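Local coordinates for nitrite oxidoreductase subunit B (Kuenenia stuttgartiensis, PDB 7B04), which probably relays electrons through its iron-sulfur clusters between the catalytic subunit and a heme-bearing subunit of the complex that interconverts nitrite and nitrate, at residues W7-Y15 against P107-E118. Residues are numbered along the deposited sequence; the frame is centred on the assembly and turned at random.
Sequences WHLGRRMEY and PYGTYEGDTIFE
With CG of R11 swung anti to the backbone N (chi1 155°) and the chain bent at chi3 (76°), the guanidinium reaches both the strand 110-111 and E118 at the start of the helix 116-123. Its NE donates to Y111 O, which lies near the plane of the guanidinium, at 2.6 Å, while NH1 forms a salt bridge with E118 OE2 at 2.7 Å, received on the syn lone pair. Arginine suits the place because its separate N-H groups serve a carbonyl and a carboxylate at once; a leucine here would probably leave Y111 O and the charge of E118 without these partners. E118 has a second task: its OE1 accepts from T115 N, a bond that helps hold the carboxylate, while T115 OG1 receives E118 N. Beside R11, the backbones join through Y111 N to L9 O at 3.0 Å. G10, at positive phi, passes so close to G109 O that a side chain would collide with it. L9 and Y111 lie side by side, pointing the same way, with L9 CD2 3.5 Å from Y111 CD2, and L9 CD1 meets the methyl of T115. Farther along, the F117 ring offers one face to the edge of Y15, their planes at 88°; M13 SD approaches obliquely. At the other end W7 CE3 rests on P107 CG at 3.5 Å. Y15 also meets Y180 edge-to-face and lies near cluster ligands C178 and C183. The N-terminal hairpin 3-6/11-14, with a G1 bulge at G10 and R11, is thus joined to a helix start whose T115 and E118 form a capping box.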
ATOM      1  N   TRP A   7      30.934 -21.626  -4.758  1.00 36.17           N
ATOM      2  CA  TRP A   7      30.347 -22.680  -3.949  1.00 37.13           C
ATOM      3  C   TRP A   7      28.857 -22.869  -4.216  1.00 34.89           C
ATOM      4  O   TRP A   7      28.332 -23.947  -3.925  1.00 41.32           O
ATOM      5  CB  TRP A   7      30.618 -22.427  -2.467  1.00 40.22           C
ATOM      6  CG  TRP A   7      30.049 -21.172  -1.912  1.00 39.37           C
ATOM      7  CD1 TRP A   7      30.653 -19.949  -1.851  1.00 36.77           C
ATOM      8  CD2 TRP A   7      28.770 -21.021  -1.293  1.00 40.80           C
ATOM      9  NE1 TRP A   7      29.819 -19.041  -1.244  1.00 39.17           N
ATOM     10  CE2 TRP A   7      28.655 -19.676  -0.893  1.00 40.27           C
ATOM     11  CE3 TRP A   7      27.706 -21.892  -1.047  1.00 41.41           C
ATOM     12  CZ2 TRP A   7      27.519 -19.184  -0.256  1.00 38.84           C
ATOM     13  CZ3 TRP A   7      26.581 -21.402  -0.418  1.00 39.21           C
ATOM     14  CH2 TRP A   7      26.494 -20.061  -0.030  1.00 34.45           C
ATOM     15  N   HIS A   8      28.159 -21.866  -4.761  1.00 33.76           N
ATOM     16  CA  HIS A   8      26.761 -22.084  -5.133  1.00 36.36           C
ATOM     17  C   HIS A   8      26.663 -23.172  -6.192  1.00 37.47           C
ATOM     18  O   HIS A   8      25.860 -24.105  -6.077  1.00 40.97           O
ATOM     19  CB  HIS A   8      26.123 -20.800  -5.670  1.00 37.80           C
ATOM     20  CG  HIS A   8      26.020 -19.695  -4.671  1.00 37.90           C
ATOM     21  ND1 HIS A   8      25.583 -18.432  -5.010  1.00 35.05           N
ATOM     22  CD2 HIS A   8      26.287 -19.657  -3.345  1.00 35.91           C
ATOM     23  CE1 HIS A   8      25.584 -17.666  -3.935  1.00 38.51           C
ATOM     24  NE2 HIS A   8      26.011 -18.384  -2.912  1.00 37.75           N
ATOM     25  N   LEU A   9      27.488 -23.068  -7.233  1.00 34.09           N
ATOM     26  CA  LEU A   9      27.506 -24.065  -8.291  1.00 40.60           C
ATOM     27  C   LEU A   9      28.302 -25.300  -7.910  1.00 41.63           C
ATOM     28  O   LEU A   9      28.178 -26.330  -8.578  1.00 37.57           O
ATOM     29  CB  LEU A   9      28.100 -23.471  -9.568  1.00 38.97           C
ATOM     30  CG  LEU A   9      27.443 -22.225 -10.152  1.00 36.21           C
ATOM     31  CD1 LEU A   9      28.124 -21.844 -11.454  1.00 38.58           C
ATOM     32  CD2 LEU A   9      25.964 -22.471 -10.371  1.00 40.60           C
ATOM     33  N   GLY A  10      29.106 -25.227  -6.851  1.00 41.56           N
ATOM     34  CA  GLY A  10      29.922 -26.370  -6.486  1.00 41.28           C
ATOM     35  C   GLY A  10      30.938 -26.702  -7.552  1.00 44.22           C
ATOM     36  O   GLY A  10      31.348 -27.861  -7.683  1.00 51.35           O
ATOM     37  N   ARG A  11      31.348 -25.702  -8.326  1.00 41.29           N
ATOM     38  CA  ARG A  11      32.175 -25.896  -9.504  1.00 35.83           C
ATOM     39  C   ARG A  11      33.106 -24.697  -9.607  1.00 40.64           C
ATOM     40  O   ARG A  11      32.918 -23.687  -8.928  1.00 46.32           O
ATOM     41  CB  ARG A  11      31.274 -26.075 -10.744  1.00 36.62           C
ATOM     42  CG  ARG A  11      31.857 -25.705 -12.107  1.00 37.12           C
ATOM     43  CD  ARG A  11      31.014 -26.249 -13.255  1.00 41.31           C
ATOM     44  NE  ARG A  11      29.785 -25.488 -13.472  1.00 43.64           N
ATOM     45  CZ  ARG A  11      29.730 -24.318 -14.101  1.00 49.84           C
ATOM     46  NH1 ARG A  11      30.836 -23.759 -14.572  1.00 45.39           N
ATOM     47  NH2 ARG A  11      28.565 -23.704 -14.258  1.00 49.17           N
ATOM     48  N   ARG A  12      34.142 -24.826 -10.424  1.00 37.78           N
ATOM     49  CA  ARG A  12      35.010 -23.705 -10.748  1.00 32.12           C
ATOM     50  C   ARG A  12      34.481 -23.025 -12.006  1.00 35.78           C
ATOM     51  O   ARG A  12      34.109 -23.697 -12.973  1.00 34.53           O
ATOM     52  CB  ARG A  12      36.465 -24.159 -10.892  1.00 29.53           C
ATOM     53  CG  ARG A  12      37.118 -24.259  -9.519  1.00 36.17           C
ATOM     54  CD  ARG A  12      38.510 -24.855  -9.543  1.00 43.43           C
ATOM     55  NE  ARG A  12      39.479 -23.968 -10.176  1.00 45.77           N
ATOM     56  CZ  ARG A  12      40.052 -22.929  -9.575  1.00 45.39           C
ATOM     57  NH1 ARG A  12      39.757 -22.630  -8.315  1.00 33.64           N
ATOM     58  NH2 ARG A  12      40.922 -22.183 -10.241  1.00 49.25           N
ATOM     59  N   MET A  13      34.492 -21.694 -11.997  1.00 42.57           N
ATOM     60  CA  MET A  13      33.767 -20.863 -12.945  1.00 36.61           C
ATOM     61  C   MET A  13      34.721 -19.956 -13.709  1.00 39.62           C
ATOM     62  O   MET A  13      35.834 -19.674 -13.260  1.00 43.43           O
ATOM     63  CB  MET A  13      32.727 -20.019 -12.205  1.00 38.31           C
ATOM     64  CG  MET A  13      31.789 -19.238 -13.091  1.00 40.18           C
ATOM     65  SD  MET A  13      31.289 -17.768 -12.190  1.00 48.50           S
ATOM     66  CE  MET A  13      30.535 -18.560 -10.820  1.00 32.10           C
ATOM     67  N   GLU A  14      34.275 -19.496 -14.875  1.00 44.41           N
ATOM     68  CA  GLU A  14      35.069 -18.595 -15.705  1.00 46.35           C
ATOM     69  C   GLU A  14      34.713 -17.149 -15.379  1.00 45.23           C
ATOM     70  O   GLU A  14      33.548 -16.752 -15.489  1.00 45.98           O
ATOM     71  CB  GLU A  14      34.840 -18.875 -17.187  1.00 43.19           C
ATOM     72  CG  GLU A  14      35.695 -18.010 -18.115  1.00 48.41           C
ATOM     73  CD  GLU A  14      37.120 -18.536 -18.251  0.51 53.48           C
ATOM     74  OE1 GLU A  14      38.042 -17.725 -18.485  1.00 55.69           O
ATOM     75  OE2 GLU A  14      37.311 -19.767 -18.151  1.00 57.85           O
ATOM     76  N   TYR A  15      35.722 -16.366 -15.007  1.00 40.77           N
ATOM     77  CA  TYR A  15      35.582 -14.957 -14.671  1.00 33.08           C
ATOM     78  C   TYR A  15      36.803 -14.198 -15.181  1.00 33.21           C
ATOM     79  O   TYR A  15      37.901 -14.771 -15.271  1.00 43.40           O
ATOM     80  CB  TYR A  15      35.424 -14.746 -13.154  1.00 33.95           C
ATOM     81  CG  TYR A  15      34.725 -13.461 -12.820  1.00 35.93           C
ATOM     82  CD1 TYR A  15      33.448 -13.198 -13.306  1.00 31.24           C
ATOM     83  CD2 TYR A  15      35.350 -12.488 -12.061  1.00 27.41           C
ATOM     84  CE1 TYR A  15      32.810 -12.002 -13.027  1.00 36.78           C
ATOM     85  CE2 TYR A  15      34.714 -11.288 -11.773  1.00 32.25           C
ATOM     86  CZ  TYR A  15      33.445 -11.051 -12.257  1.00 35.06           C
ATOM     87  OH  TYR A  15      32.820  -9.858 -11.968  1.00 34.33           O
ATOM     88  N   PRO A 107      27.699 -26.968  -1.297  1.00 49.78           N
ATOM     89  CA  PRO A 107      26.591 -27.397  -0.424  1.00 48.73           C
ATOM     90  C   PRO A 107      25.385 -27.929  -1.178  1.00 50.07           C
ATOM     91  O   PRO A 107      24.754 -28.889  -0.719  1.00 59.94           O
ATOM     92  CB  PRO A 107      26.243 -26.119   0.359  1.00 43.49           C
ATOM     93  CG  PRO A 107      27.359 -25.161   0.094  1.00 48.23           C
ATOM     94  CD  PRO A 107      27.911 -25.515  -1.241  1.00 44.95           C
ATOM     95  N   TYR A 108      25.037 -27.331  -2.317  1.00 40.28           N
ATOM     96  CA  TYR A 108      23.856 -27.749  -3.059  1.00 44.49           C
ATOM     97  C   TYR A 108      24.136 -28.851  -4.071  1.00 50.21           C
ATOM     98  O   TYR A 108      23.198 -29.535  -4.496  1.00 46.61           O
ATOM     99  CB  TYR A 108      23.238 -26.546  -3.782  1.00 49.75           C
ATOM    100  CG  TYR A 108      23.187 -25.302  -2.928  1.00 48.00           C
ATOM    101  CD1 TYR A 108      22.408 -25.258  -1.782  1.00 52.20           C
ATOM    102  CD2 TYR A 108      23.926 -24.175  -3.264  1.00 39.77           C
ATOM    103  CE1 TYR A 108      22.360 -24.128  -0.994  1.00 45.84           C
ATOM    104  CE2 TYR A 108      23.885 -23.036  -2.480  1.00 44.73           C
ATOM    105  CZ  TYR A 108      23.099 -23.018  -1.346  1.00 47.00           C
ATOM    106  OH  TYR A 108      23.051 -21.889  -0.561  1.00 46.31           O
ATOM    107  N   GLY A 109      25.390 -29.045  -4.460  1.00 51.63           N
ATOM    108  CA  GLY A 109      25.715 -30.029  -5.472  1.00 51.96           C
ATOM    109  C   GLY A 109      26.649 -29.441  -6.506  1.00 52.90           C
ATOM    110  O   GLY A 109      27.487 -28.596  -6.177  1.00 55.47           O
ATOM    111  N   THR A 110      26.530 -29.880  -7.757  1.00 45.28           N
ATOM    112  CA  THR A 110      27.333 -29.327  -8.840  1.00 42.55           C
ATOM    113  C   THR A 110      26.442 -29.066 -10.044  1.00 51.07           C
ATOM    114  O   THR A 110      25.781 -29.982 -10.541  1.00 55.83           O
ATOM    115  CB  THR A 110      28.485 -30.259  -9.219  1.00 40.77           C
ATOM    116  OG1 THR A 110      29.223 -30.605  -8.041  1.00 50.39           O
ATOM    117  CG2 THR A 110      29.417 -29.572 -10.206  1.00 36.46           C
ATOM    118  N   TYR A 111      26.425 -27.818 -10.501  1.00 45.50           N
ATOM    119  CA  TYR A 111      25.657 -27.405 -11.669  1.00 43.44           C
ATOM    120  C   TYR A 111      26.591 -27.447 -12.873  1.00 45.64           C
ATOM    121  O   TYR A 111      27.599 -26.732 -12.902  1.00 54.53           O
ATOM    122  CB  TYR A 111      25.081 -26.004 -11.447  1.00 45.11           C
ATOM    123  CG  TYR A 111      24.358 -25.362 -12.617  1.00 48.11           C
ATOM    124  CD1 TYR A 111      23.128 -25.838 -13.057  1.00 45.55           C
ATOM    125  CD2 TYR A 111      24.890 -24.245 -13.251  1.00 41.92           C
ATOM    126  CE1 TYR A 111      22.463 -25.234 -14.113  1.00 44.11           C
ATOM    127  CE2 TYR A 111      24.234 -23.636 -14.304  1.00 49.10           C
ATOM    128  CZ  TYR A 111      23.023 -24.133 -14.732  1.00 48.32           C
ATOM    129  OH  TYR A 111      22.374 -23.523 -15.780  1.00 47.01           O
ATOM    130  N   GLU A 112      26.256 -28.272 -13.862  1.00 40.05           N
ATOM    131  CA  GLU A 112      27.108 -28.466 -15.027  1.00 48.46           C
ATOM    132  C   GLU A 112      26.657 -27.627 -16.214  1.00 51.07           C
ATOM    133  O   GLU A 112      27.145 -27.835 -17.330  1.00 45.45           O
ATOM    134  CB  GLU A 112      27.153 -29.945 -15.420  0.65 54.21           C
ATOM    135  CG  GLU A 112      27.318 -30.917 -14.256  0.62 53.67           C
ATOM    136  CD  GLU A 112      28.762 -31.074 -13.808  0.58 61.96           C
ATOM    137  OE1 GLU A 112      29.647 -30.407 -14.383  1.00 64.75           O
ATOM    138  OE2 GLU A 112      29.009 -31.876 -12.882  0.91 61.55           O
ATOM    139  N   GLY A 113      25.745 -26.680 -15.994  1.00 46.81           N
ATOM    140  CA  GLY A 113      25.351 -25.755 -17.032  1.00 49.38           C
ATOM    141  C   GLY A 113      26.267 -24.549 -17.096  1.00 50.67           C
ATOM    142  O   GLY A 113      27.062 -24.287 -16.195  1.00 54.89           O
ATOM    143  N   ASP A 114      26.140 -23.804 -18.188  1.00 46.02           N
ATOM    144  CA  ASP A 114      27.006 -22.662 -18.443  1.00 45.34           C
ATOM    145  C   ASP A 114      26.445 -21.396 -17.811  1.00 44.67           C
ATOM    146  O   ASP A 114      25.245 -21.119 -17.896  1.00 44.88           O
ATOM    147  CB  ASP A 114      27.185 -22.449 -19.947  1.00 43.27           C
ATOM    148  CG  ASP A 114      27.827 -23.634 -20.635  1.00 47.58           C
ATOM    149  OD1 ASP A 114      28.498 -24.433 -19.948  1.00 48.86           O
ATOM    150  OD2 ASP A 114      27.661 -23.765 -21.865  1.00 38.86           O
ATOM    151  N   THR A 115      27.325 -20.639 -17.163  1.00 46.77           N
ATOM    152  CA  THR A 115      26.975 -19.342 -16.613  1.00 37.39           C
ATOM    153  C   THR A 115      26.914 -18.303 -17.730  1.00 36.36           C
ATOM    154  O   THR A 115      27.301 -18.557 -18.875  1.00 36.21           O
ATOM    155  CB  THR A 115      27.984 -18.916 -15.548  1.00 34.07           C
ATOM    156  OG1 THR A 115      29.214 -18.533 -16.177  1.00 34.87           O
ATOM    157  CG2 THR A 115      28.253 -20.060 -14.588  1.00 41.38           C
ATOM    158  N   ILE A 116      26.404 -17.116 -17.389  1.00 36.39           N
ATOM    159  CA  ILE A 116      26.332 -16.033 -18.366  1.00 33.52           C
ATOM    160  C   ILE A 116      27.716 -15.693 -18.904  1.00 34.51           C
ATOM    161  O   ILE A 116      27.856 -15.257 -20.053  1.00 33.48           O
ATOM    162  CB  ILE A 116      25.645 -14.797 -17.751  1.00 31.17           C
ATOM    163  CG1 ILE A 116      26.442 -14.271 -16.556  1.00 28.42           C
ATOM    164  CG2 ILE A 116      24.220 -15.131 -17.339  1.00 29.17           C
ATOM    165  CD1 ILE A 116      26.081 -12.857 -16.159  1.00 31.23           C
ATOM    166  N   PHE A 117      28.757 -15.887 -18.091  1.00 27.98           N
ATOM    167  CA  PHE A 117      30.119 -15.675 -18.565  1.00 33.29           C
ATOM    168  C   PHE A 117      30.549 -16.786 -19.515  1.00 36.18           C
ATOM    169  O   PHE A 117      31.151 -16.519 -20.562  1.00 36.86           O
ATOM    170  CB  PHE A 117      31.076 -15.574 -17.378  1.00 31.91           C
ATOM    171  CG  PHE A 117      30.603 -14.645 -16.296  1.00 28.04           C
ATOM    172  CD1 PHE A 117      30.743 -13.274 -16.432  1.00 29.14           C
ATOM    173  CD2 PHE A 117      30.015 -15.144 -15.146  1.00 28.85           C
ATOM    174  CE1 PHE A 117      30.307 -12.416 -15.438  1.00 26.53           C
ATOM    175  CE2 PHE A 117      29.577 -14.292 -14.149  1.00 28.14           C
ATOM    176  CZ  PHE A 117      29.722 -12.927 -14.296  1.00 28.03           C
ATOM    177  N   GLU A 118      30.251 -18.039 -19.163  1.00 31.82           N
ATOM    178  CA  GLU A 118      30.689 -19.169 -19.974  1.00 29.79           C
ATOM    179  C   GLU A 118      29.879 -19.313 -21.256  1.00 31.33           C
ATOM    180  O   GLU A 118      30.409 -19.796 -22.263  1.00 34.91           O
ATOM    181  CB  GLU A 118      30.616 -20.458 -19.152  1.00 36.34           C
ATOM    182  CG  GLU A 118      31.445 -20.409 -17.876  1.00 42.69           C
ATOM    183  CD  GLU A 118      31.128 -21.547 -16.925  1.00 38.40           C
ATOM    184  OE1 GLU A 118      30.165 -22.298 -17.190  1.00 32.34           O
ATOM    185  OE2 GLU A 118      31.843 -21.688 -15.911  1.00 44.17           O
TER